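Local coordinates for bifunctional autolysin (Staphylococcus aureus subsp. aureus Mu50, PDB 6FXO), which probably cleaves the glycan strands of staphylococcal peptidoglycan as a family 73 glycoside hydrolase, an N-acetylglucosaminidase, within a bifunctional autolysin that also carries amidase activity, at residues K61-Q69 against V188-M198; K142-A150 against A175-I183. All blocks are in the same frame, centred on the assembly; numbering follows the deposited sequence.

Contact 1: residues K61-Q69 against V188-M198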
loop_
_atom_site.group_PDB
_atom_site.type_symbol
_atom_site.label_atom_id
_atom_site.label_comp_id
_atom_site.label_asym_id
_atom_site.label_seq_id
_atom_site.Cartn_x
_atom_site.Cartn_y
_atom_site.Cartn_z
ATOM N N LYS A 61 7.017 -11.791 -2.618
ATOM C CA LYS A 61 8.109 -10.833 -2.457
ATOM C C LYS A 61 7.649 -9.365 -2.591
ATOM O O LYS A 61 8.388 -8.499 -2.222
ATOM C CB LYS A 61 9.321 -11.085 -3.399
ATOM C CG LYS A 61 9.022 -11.171 -4.922
ATOM C CD LYS A 61 10.286 -11.633 -5.726
ATOM C CE LYS A 61 10.126 -11.650 -7.245
ATOM N NZ LYS A 61 11.345 -12.134 -7.997
ATOM N N TYR A 62 6.401 -9.095 -3.080
ATOM C CA TYR A 62 6.019 -7.709 -3.194
ATOM C C TYR A 62 5.900 -6.947 -1.901
ATOM O O TYR A 62 5.805 -5.726 -1.960
ATOM C CB TYR A 62 4.931 -7.446 -4.308
ATOM C CG TYR A 62 5.480 -7.482 -5.736
ATOM C CD1 TYR A 62 5.835 -8.685 -6.335
ATOM C CD2 TYR A 62 5.719 -6.309 -6.455
ATOM C CE1 TYR A 62 6.421 -8.729 -7.588
ATOM C CE2 TYR A 62 6.307 -6.333 -7.755
ATOM C CZ TYR A 62 6.638 -7.536 -8.295
ATOM O OH TYR A 62 7.098 -7.572 -9.593
ATOM N N GLN A 63 5.902 -7.675 -0.709
ATOM C CA GLN A 63 5.805 -7.014 0.577
ATOM C C GLN A 63 7.122 -6.296 0.858
ATOM O O GLN A 63 7.188 -5.467 1.745
ATOM C CB GLN A 63 5.421 -7.965 1.735
ATOM C CG GLN A 63 6.380 -9.092 2.100
ATOM C CD GLN A 63 5.518 -10.091 2.856
ATOM O OE1 GLN A 63 5.222 -9.897 4.105
ATOM N NE2 GLN A 63 5.075 -11.182 2.079
ATOM N N PHE A 64 8.150 -6.705 0.161
ATOM C CA PHE A 64 9.489 -6.098 0.283
ATOM C C PHE A 64 9.733 -5.014 -0.794
ATOM O O PHE A 64 10.810 -4.423 -0.834
ATOM C CB PHE A 64 10.597 -7.100 0.318
ATOM C CG PHE A 64 10.358 -8.293 1.200
ATOM C CD1 PHE A 64 10.246 -8.157 2.613
ATOM C CD2 PHE A 64 10.206 -9.550 0.649
ATOM C CE1 PHE A 64 9.981 -9.237 3.369
ATOM C CE2 PHE A 64 9.939 -10.644 1.453
ATOM C CZ PHE A 64 9.827 -10.486 2.807
ATOM N N LEU A 65 8.759 -4.804 -1.700
ATOM C CA LEU A 65 8.960 -3.777 -2.715
ATOM C C LEU A 65 8.997 -2.370 -1.993
ATOM O O LEU A 65 8.150 -2.118 -1.148
ATOM C CB LEU A 65 7.791 -3.768 -3.763
ATOM C CG LEU A 65 7.764 -2.670 -4.825
ATOM C CD1 LEU A 65 8.746 -3.037 -6.047
ATOM C CD2 LEU A 65 6.313 -2.303 -5.274
ATOM N N ARG A 66 9.914 -1.469 -2.350
ATOM C CA ARG A 66 9.917 -0.167 -1.706
ATOM C C ARG A 66 8.917 0.810 -2.340
ATOM O O ARG A 66 8.990 1.168 -3.498
ATOM C CB ARG A 66 11.345 0.468 -1.708
ATOM C CG ARG A 66 12.423 -0.233 -0.864
ATOM C CD ARG A 66 12.480 0.149 0.649
ATOM N NE ARG A 66 12.907 1.539 0.798
ATOM C CZ ARG A 66 14.123 1.960 1.158
ATOM N NH1 ARG A 66 15.082 1.083 1.417
ATOM N NH2 ARG A 66 14.393 3.253 1.206
ATOM N N LEU A 67 7.919 1.167 -1.541
ATOM C CA LEU A 67 6.808 2.041 -1.794
ATOM C C LEU A 67 7.180 3.521 -1.829
ATOM O O LEU A 67 6.404 4.349 -2.278
ATOM C CB LEU A 67 5.772 1.712 -0.652
ATOM C CG LEU A 67 5.274 0.205 -0.602
ATOM C CD1 LEU A 67 4.237 -0.020 0.447
ATOM C CD2 LEU A 67 4.559 -0.129 -2.005
ATOM N N ASP A 68 8.348 3.860 -1.283
ATOM C CA ASP A 68 8.839 5.224 -1.246
ATOM C C ASP A 68 9.625 5.477 -2.537
ATOM O O ASP A 68 10.115 6.571 -2.769
ATOM C CB ASP A 68 9.681 5.451 0.024
ATOM C CG ASP A 68 10.841 4.494 0.178
ATOM O OD1 ASP A 68 10.637 3.286 -0.034
ATOM O OD2 ASP A 68 11.927 4.939 0.598
ATOM N N GLN A 69 9.731 4.452 -3.392
ATOM C CA GLN A 69 10.475 4.657 -4.621
ATOM C C GLN A 69 9.754 4.576 -5.912
ATOM O O GLN A 69 9.376 3.506 -6.352
ATOM C CB GLN A 69 11.719 3.759 -4.712
ATOM C CG GLN A 69 12.942 4.584 -5.164
ATOM C CD GLN A 69 14.279 4.138 -4.600
ATOM O OE1 GLN A 69 14.495 4.168 -3.387
ATOM N NE2 GLN A 69 15.262 3.837 -5.465
ATOM N N VAL A 188 4.721 5.229 4.976
ATOM C CA VAL A 188 5.852 5.159 4.067
ATOM C C VAL A 188 6.943 6.184 4.386
ATOM O O VAL A 188 8.117 5.887 4.193
ATOM C CB VAL A 188 5.239 5.308 2.635
ATOM C CG1 VAL A 188 6.286 5.137 1.536
ATOM C CG2 VAL A 188 4.098 4.310 2.440
ATOM N N LYS A 189 6.562 7.381 4.881
ATOM C CA LYS A 189 7.516 8.418 5.234
ATOM C C LYS A 189 8.116 8.461 6.629
ATOM O O LYS A 189 9.023 9.246 6.900
ATOM C CB LYS A 189 7.051 9.803 4.692
ATOM C CG LYS A 189 6.682 9.850 3.166
ATOM C CD LYS A 189 7.655 9.150 2.177
ATOM C CE LYS A 189 8.518 10.094 1.344
ATOM N NZ LYS A 189 9.276 9.417 0.225
ATOM N N ALA A 190 7.617 7.579 7.504
ATOM C CA ALA A 190 8.051 7.458 8.897
ATOM C C ALA A 190 8.941 6.238 8.969
ATOM O O ALA A 190 9.221 5.685 10.027
ATOM C CB ALA A 190 6.849 7.270 9.803
ATOM N N GLY A 191 9.368 5.827 7.806
ATOM C CA GLY A 191 10.240 4.659 7.657
ATOM C C GLY A 191 9.635 3.289 7.370
ATOM O O GLY A 191 10.373 2.320 7.097
ATOM N N GLN A 192 8.310 3.143 7.437
ATOM C CA GLN A 192 7.847 1.798 7.133
ATOM C C GLN A 192 7.541 1.786 5.644
ATOM O O GLN A 192 6.384 1.939 5.255
ATOM C CB GLN A 192 6.670 1.480 8.031
ATOM C CG GLN A 192 7.213 1.116 9.401
ATOM C CD GLN A 192 6.180 1.116 10.494
ATOM O OE1 GLN A 192 5.908 2.162 11.105
ATOM N NE2 GLN A 192 5.614 -0.069 10.787
ATOM N N ASN A 193 8.610 1.638 4.824
ATOM C CA ASN A 193 8.469 1.632 3.369
ATOM C C ASN A 193 8.150 0.383 2.573
ATOM O O ASN A 193 8.275 0.423 1.359
ATOM C CB ASN A 193 9.599 2.382 2.672
ATOM C CG ASN A 193 10.980 2.213 3.213
ATOM O OD1 ASN A 193 11.466 1.097 3.393
ATOM N ND2 ASN A 193 11.762 3.284 3.348
ATOM N N THR A 194 7.826 -0.718 3.216
ATOM C CA THR A 194 7.501 -1.920 2.473
ATOM C C THR A 194 6.389 -2.482 3.261
ATOM O O THR A 194 6.342 -2.232 4.465
ATOM C CB THR A 194 8.607 -2.951 2.515
ATOM O OG1 THR A 194 8.996 -3.103 3.889
ATOM C CG2 THR A 194 9.750 -2.603 1.635
ATOM N N LEU A 195 5.542 -3.272 2.633
ATOM C CA LEU A 195 4.436 -3.835 3.419
ATOM C C LEU A 195 4.932 -4.702 4.655
ATOM O O LEU A 195 4.210 -4.844 5.585
ATOM C CB LEU A 195 3.432 -4.680 2.565
ATOM C CG LEU A 195 2.930 -4.070 1.205
ATOM C CD1 LEU A 195 2.446 -5.105 0.284
ATOM C CD2 LEU A 195 1.888 -2.990 1.402
ATOM N N TYR A 196 6.121 -5.241 4.616
ATOM C CA TYR A 196 6.576 -6.022 5.698
ATOM C C TYR A 196 6.909 -5.059 6.900
ATOM O O TYR A 196 6.520 -5.339 8.028
ATOM C CB TYR A 196 7.839 -6.794 5.299
ATOM C CG TYR A 196 8.272 -7.855 6.279
ATOM C CD1 TYR A 196 9.091 -7.546 7.371
ATOM C CD2 TYR A 196 7.874 -9.175 6.123
ATOM C CE1 TYR A 196 9.490 -8.534 8.283
ATOM C CE2 TYR A 196 8.265 -10.159 7.016
ATOM C CZ TYR A 196 9.072 -9.835 8.091
ATOM O OH TYR A 196 9.450 -10.825 8.941
ATOM N N LYS A 197 7.598 -3.935 6.641
ATOM C CA LYS A 197 7.931 -3.017 7.693
ATOM C C LYS A 197 6.636 -2.465 8.269
ATOM O O LYS A 197 6.574 -2.217 9.484
ATOM C CB LYS A 197 8.853 -1.886 7.200
ATOM C CG LYS A 197 10.334 -2.322 6.927
ATOM C CD LYS A 197 11.052 -1.252 6.035
ATOM C CE LYS A 197 12.587 -1.286 5.863
ATOM N NZ LYS A 197 13.133 -0.332 4.797
ATOM N N MET A 198 5.605 -2.302 7.414
ATOM C CA MET A 198 4.340 -1.766 7.955
ATOM C C MET A 198 3.638 -2.724 8.903
ATOM O O MET A 198 2.946 -2.256 9.799
ATOM C CB MET A 198 3.347 -1.287 6.884
ATOM C CG MET A 198 3.934 -0.379 5.887
ATOM S SD MET A 198 2.759 -0.006 4.590
ATOM C CE MET A 198 3.680 1.139 3.653
#
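Two backbone hydrogen bonds tie the loop 61-69 to the start of the helix at 195-198. Tyr196 N donates to Gln63 O over 3.1 Å, while Leu67 N meets Asn193 O at 3.0 Å. Between them Thr194 turns its methyl CG2 to the chain at Phe64 and Leu65, 3.2 Å from Phe64 O.

Apolar groups flank these bonds. Leu67 CD1 lies 3.5 Å from Met198 CE and also meets Leu195 CD2, the two leucines crossing at about a right angle. At the other end the side chains of Phe64 and Tyr196 lie side by side, their ring planes 39° apart, with Phe64 CE1 3.5 Å from Tyr196 CD2. Gln63 CG covers a face of the Phe64 ring and Gln63 OE1 approaches the edge of Tyr196; hydrogen bonds from Gln63 NE2 to Leu60 O and Asn218 OD1 position this amide.

The polar side is layered. Arg66 grips Asp68 side-on, NE to OD1 and NH2 to OD2, each oxygen using its syn lone pair. Bends at chi2 and chi3 fold the arginine back for this. Asn193 OD1 lies over one face of the guanidinium, the amide plane only 4° from parallel to it; Arg66 NE to Asn193 OD1 is 3.0 Å, but the angle is too poor for a hydrogen bond. Asn193 OD1 instead accepts from Lys197 NZ.

Farther out, Asp239 forms salt bridges with both Arg66 and Lys197, which would offset the proximity of their like charges. Tyr196 OH bonds to Met49 O and to Tyr243 OH. Thr194 OG1, held between the backbone N and carbonyl carbon (chi1 49°), accepts from Lys197 N. The contact is thus the N-capped start of helix 195-200 docked on the end of a 3-10 segment and its following loop, with strand 237-242 beside both.

Contact 2: residues K142-A150 against A175-I183; sequences KYHNVFGIA and AIVGGAKFI
Helix 172-180, together with the type I turn from Ala180 to Ile183, forms one wall of a buried apolar contact within the glucosaminidase region, and the irregular segment 142-150 packs along them. No hydrogen bond crosses the 434 Å² contact, which rests on van der Waals packing.

Phe147 has the largest share of any residue. Ile183 CG1 sits over one face of the ring in a CH-pi contact, 3.7 Å from the centroid and 27° off the normal, and Ile183 CD1 reaches the CD2 corner. The ring's CD1 comes within 3.6 Å of Gly179 C; Gly179, with no side chain, lets the ring lie directly against the helix backbone. Toward the helix start, Val146 CG2 meets Ile176 CG1 at 3.7 Å, and Ala175 CB rests 3.6 Å from both His144 CB and His144 O. Farther along the chain, Ile149 CD1 touches Phe182 CB and CD1, the side chains crossing at about a right angle. Asn145 OD1 accepts from Ile149 N, bridging the bend around Gly148.

Phe147 and Ile183 also pack on Leu109 of helix 106-116, Ile176 leans on helix 92-102, and Ile149 and Phe182 share Tyr163 of helix 158-166.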
loop_
_atom_site.group_PDB
_atom_site.type_symbol
_atom_site.label_atom_id
_atom_site.label_comp_id
_atom_site.label_asym_id
_atom_site.label_seq_id
_atom_site.Cartn_x
_atom_site.Cartn_y
_atom_site.Cartn_z
ATOM N N LYS A 142 -19.133 19.957 -10.682
ATOM C CA LYS A 142 -18.568 19.089 -9.667
ATOM C C LYS A 142 -17.088 19.156 -9.329
ATOM O O LYS A 142 -16.229 19.245 -10.205
ATOM C CB LYS A 142 -18.827 17.644 -10.143
ATOM C CG LYS A 142 -18.919 17.468 -11.690
ATOM C CD LYS A 142 -17.584 17.070 -12.413
ATOM C CE LYS A 142 -17.724 16.708 -13.897
ATOM N NZ LYS A 142 -16.416 16.392 -14.606
ATOM N N TYR A 143 -16.824 19.050 -8.018
ATOM C CA TYR A 143 -15.498 19.067 -7.405
ATOM C C TYR A 143 -15.234 17.529 -7.143
ATOM O O TYR A 143 -16.205 16.798 -7.024
ATOM C CB TYR A 143 -15.549 20.017 -6.177
ATOM C CG TYR A 143 -15.817 21.475 -6.546
ATOM C CD1 TYR A 143 -17.103 21.930 -6.850
ATOM C CD2 TYR A 143 -14.789 22.409 -6.598
ATOM C CE1 TYR A 143 -17.349 23.251 -7.193
ATOM C CE2 TYR A 143 -15.021 23.740 -6.936
ATOM C CZ TYR A 143 -16.306 24.157 -7.238
ATOM O OH TYR A 143 -16.544 25.471 -7.588
ATOM N N HIS A 144 -13.960 17.050 -7.069
ATOM C CA HIS A 144 -13.585 15.626 -6.852
ATOM C C HIS A 144 -12.685 15.156 -5.684
ATOM O O HIS A 144 -11.993 15.954 -5.070
ATOM C CB HIS A 144 -12.911 15.172 -8.158
ATOM C CG HIS A 144 -13.742 15.354 -9.369
ATOM N ND1 HIS A 144 -14.450 14.304 -9.941
ATOM C CD2 HIS A 144 -13.995 16.451 -10.124
ATOM C CE1 HIS A 144 -15.105 14.774 -10.995
ATOM N NE2 HIS A 144 -14.855 16.054 -11.126
ATOM N N ASN A 145 -12.675 13.813 -5.423
ATOM C CA ASN A 145 -11.870 13.259 -4.347
ATOM C C ASN A 145 -11.497 11.849 -4.627
ATOM O O ASN A 145 -12.304 10.949 -4.381
ATOM C CB ASN A 145 -12.666 13.199 -3.100
ATOM C CG ASN A 145 -11.850 13.538 -1.926
ATOM O OD1 ASN A 145 -10.788 12.940 -1.665
ATOM N ND2 ASN A 145 -12.317 14.424 -1.142
ATOM N N VAL A 146 -10.307 11.630 -5.150
ATOM C CA VAL A 146 -10.020 10.222 -5.391
ATOM C C VAL A 146 -9.334 9.504 -4.218
ATOM O O VAL A 146 -9.029 8.310 -4.319
ATOM C CB VAL A 146 -9.254 10.079 -6.712
ATOM C CG1 VAL A 146 -10.050 10.699 -7.851
ATOM C CG2 VAL A 146 -7.876 10.724 -6.609
ATOM N N PHE A 147 -9.098 10.195 -3.109
ATOM C CA PHE A 147 -8.431 9.563 -1.968
ATOM C C PHE A 147 -9.145 9.438 -0.601
ATOM O O PHE A 147 -8.498 9.085 0.377
ATOM C CB PHE A 147 -7.032 10.173 -1.757
ATOM C CG PHE A 147 -5.978 9.625 -2.687
ATOM C CD1 PHE A 147 -5.531 10.364 -3.761
ATOM C CD2 PHE A 147 -5.446 8.355 -2.494
ATOM C CE1 PHE A 147 -4.575 9.852 -4.630
ATOM C CE2 PHE A 147 -4.500 7.853 -3.356
ATOM C CZ PHE A 147 -4.065 8.596 -4.425
ATOM N N GLY A 148 -10.441 9.740 -0.525
ATOM C CA GLY A 148 -11.157 9.641 0.718
ATOM C C GLY A 148 -10.692 10.701 1.683
ATOM O O GLY A 148 -10.893 10.519 2.878
ATOM N N ILE A 149 -10.103 11.835 1.173
ATOM C CA ILE A 149 -9.646 12.851 2.119
ATOM C C ILE A 149 -10.781 13.391 2.975
ATOM O O ILE A 149 -11.843 13.741 2.458
ATOM C CB ILE A 149 -8.980 14.013 1.334
ATOM C CG1 ILE A 149 -7.920 13.483 0.360
ATOM C CG2 ILE A 149 -8.382 15.031 2.300
ATOM C CD1 ILE A 149 -6.767 12.756 1.019
ATOM N N ALA A 150 -10.516 13.483 4.299
ATOM C CA ALA A 150 -11.477 13.977 5.280
ATOM C C ALA A 150 -12.847 13.300 5.137
ATOM O O ALA A 150 -13.873 13.936 5.364
ATOM C CB ALA A 150 -11.614 15.491 5.155
ATOM N N ALA A 175 -7.846 16.380 -8.512
ATOM C CA ALA A 175 -8.079 15.718 -7.244
ATOM C C ALA A 175 -6.910 14.791 -7.000
ATOM O O ALA A 175 -6.478 14.585 -5.866
ATOM C CB ALA A 175 -9.376 14.932 -7.286
ATOM N N ILE A 176 -6.383 14.230 -8.085
ATOM C CA ILE A 176 -5.254 13.341 -7.930
ATOM C C ILE A 176 -4.008 14.062 -7.424
ATOM O O ILE A 176 -3.299 13.526 -6.563
ATOM C CB ILE A 176 -4.964 12.696 -9.305
ATOM C CG1 ILE A 176 -6.043 11.702 -9.623
ATOM C CG2 ILE A 176 -3.558 12.062 -9.346
ATOM C CD1 ILE A 176 -6.136 11.188 -11.090
ATOM N N VAL A 177 -3.756 15.300 -7.898
ATOM C CA VAL A 177 -2.549 15.898 -7.371
ATOM C C VAL A 177 -2.657 16.300 -5.955
ATOM O O VAL A 177 -1.769 15.992 -5.163
ATOM C CB VAL A 177 -1.925 17.005 -8.251
ATOM C CG1 VAL A 177 -0.487 17.273 -7.807
ATOM C CG2 VAL A 177 -1.951 16.595 -9.719
ATOM N N GLY A 178 -3.743 16.952 -5.594
ATOM C CA GLY A 178 -3.861 17.348 -4.218
ATOM C C GLY A 178 -4.098 16.187 -3.271
ATOM O O GLY A 178 -3.567 16.263 -2.145
ATOM N N GLY A 179 -4.830 15.087 -3.707
ATOM C CA GLY A 179 -5.025 14.019 -2.754
ATOM C C GLY A 179 -3.752 13.257 -2.543
ATOM O O GLY A 179 -3.516 12.710 -1.454
ATOM N N ALA A 180 -2.881 13.304 -3.564
ATOM C CA ALA A 180 -1.659 12.558 -3.388
ATOM C C ALA A 180 -0.728 12.876 -2.277
ATOM O O ALA A 180 -0.172 11.928 -1.742
ATOM C CB ALA A 180 -0.903 12.486 -4.696
ATOM N N LYS A 181 -0.610 14.152 -1.847
ATOM C CA LYS A 181 0.319 14.425 -0.767
ATOM C C LYS A 181 -0.017 13.644 0.478
ATOM O O LYS A 181 0.885 13.258 1.203
ATOM C CB LYS A 181 0.360 15.937 -0.458
ATOM C CG LYS A 181 -0.623 16.418 0.602
ATOM N N PHE A 182 -1.300 13.375 0.692
ATOM C CA PHE A 182 -1.763 12.638 1.854
ATOM C C PHE A 182 -1.384 11.179 2.012
ATOM O O PHE A 182 -1.337 10.679 3.138
ATOM C CB PHE A 182 -3.268 12.824 2.025
ATOM C CG PHE A 182 -3.599 14.181 2.596
ATOM C CD1 PHE A 182 -4.211 15.143 1.821
ATOM C CD2 PHE A 182 -3.290 14.490 3.909
ATOM C CE1 PHE A 182 -4.509 16.395 2.346
ATOM C CE2 PHE A 182 -3.587 15.741 4.430
ATOM C CZ PHE A 182 -4.194 16.684 3.648
ATOM N N ILE A 183 -1.111 10.508 0.896
ATOM C CA ILE A 183 -0.740 9.092 0.910
ATOM C C ILE A 183 0.721 8.785 1.240
ATOM O O ILE A 183 1.652 9.311 0.618
ATOM C CB ILE A 183 -1.151 8.472 -0.436
ATOM C CG1 ILE A 183 -2.570 8.942 -0.812
ATOM C CG2 ILE A 183 -1.036 6.944 -0.386
ATOM C CD1 ILE A 183 -3.638 8.807 0.300
#

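How the contacts relate
Along the chain the order is 61-69, 142-150, 175-183, 188-198, and contact 2 is nested inside the long loop that contact 1 closes. Their centres lie about 22 Å apart and their nearest atoms about 6 Å, without touching. Helix 172-180 serves contact 2 and the next helix, 195-200, serves contact 1, so the short connection between them joins the two contacts. The centre of contact 2 is about 16 Å from the chain centre, that of contact 1 about 8 Å. Contact 2 packs a loop on a helix inside the helical region, whereas contact 1 brings loop 61-69, between helices 51-56 and 75-82, against the start of helix 195-200, holding together segments 119 residues apart.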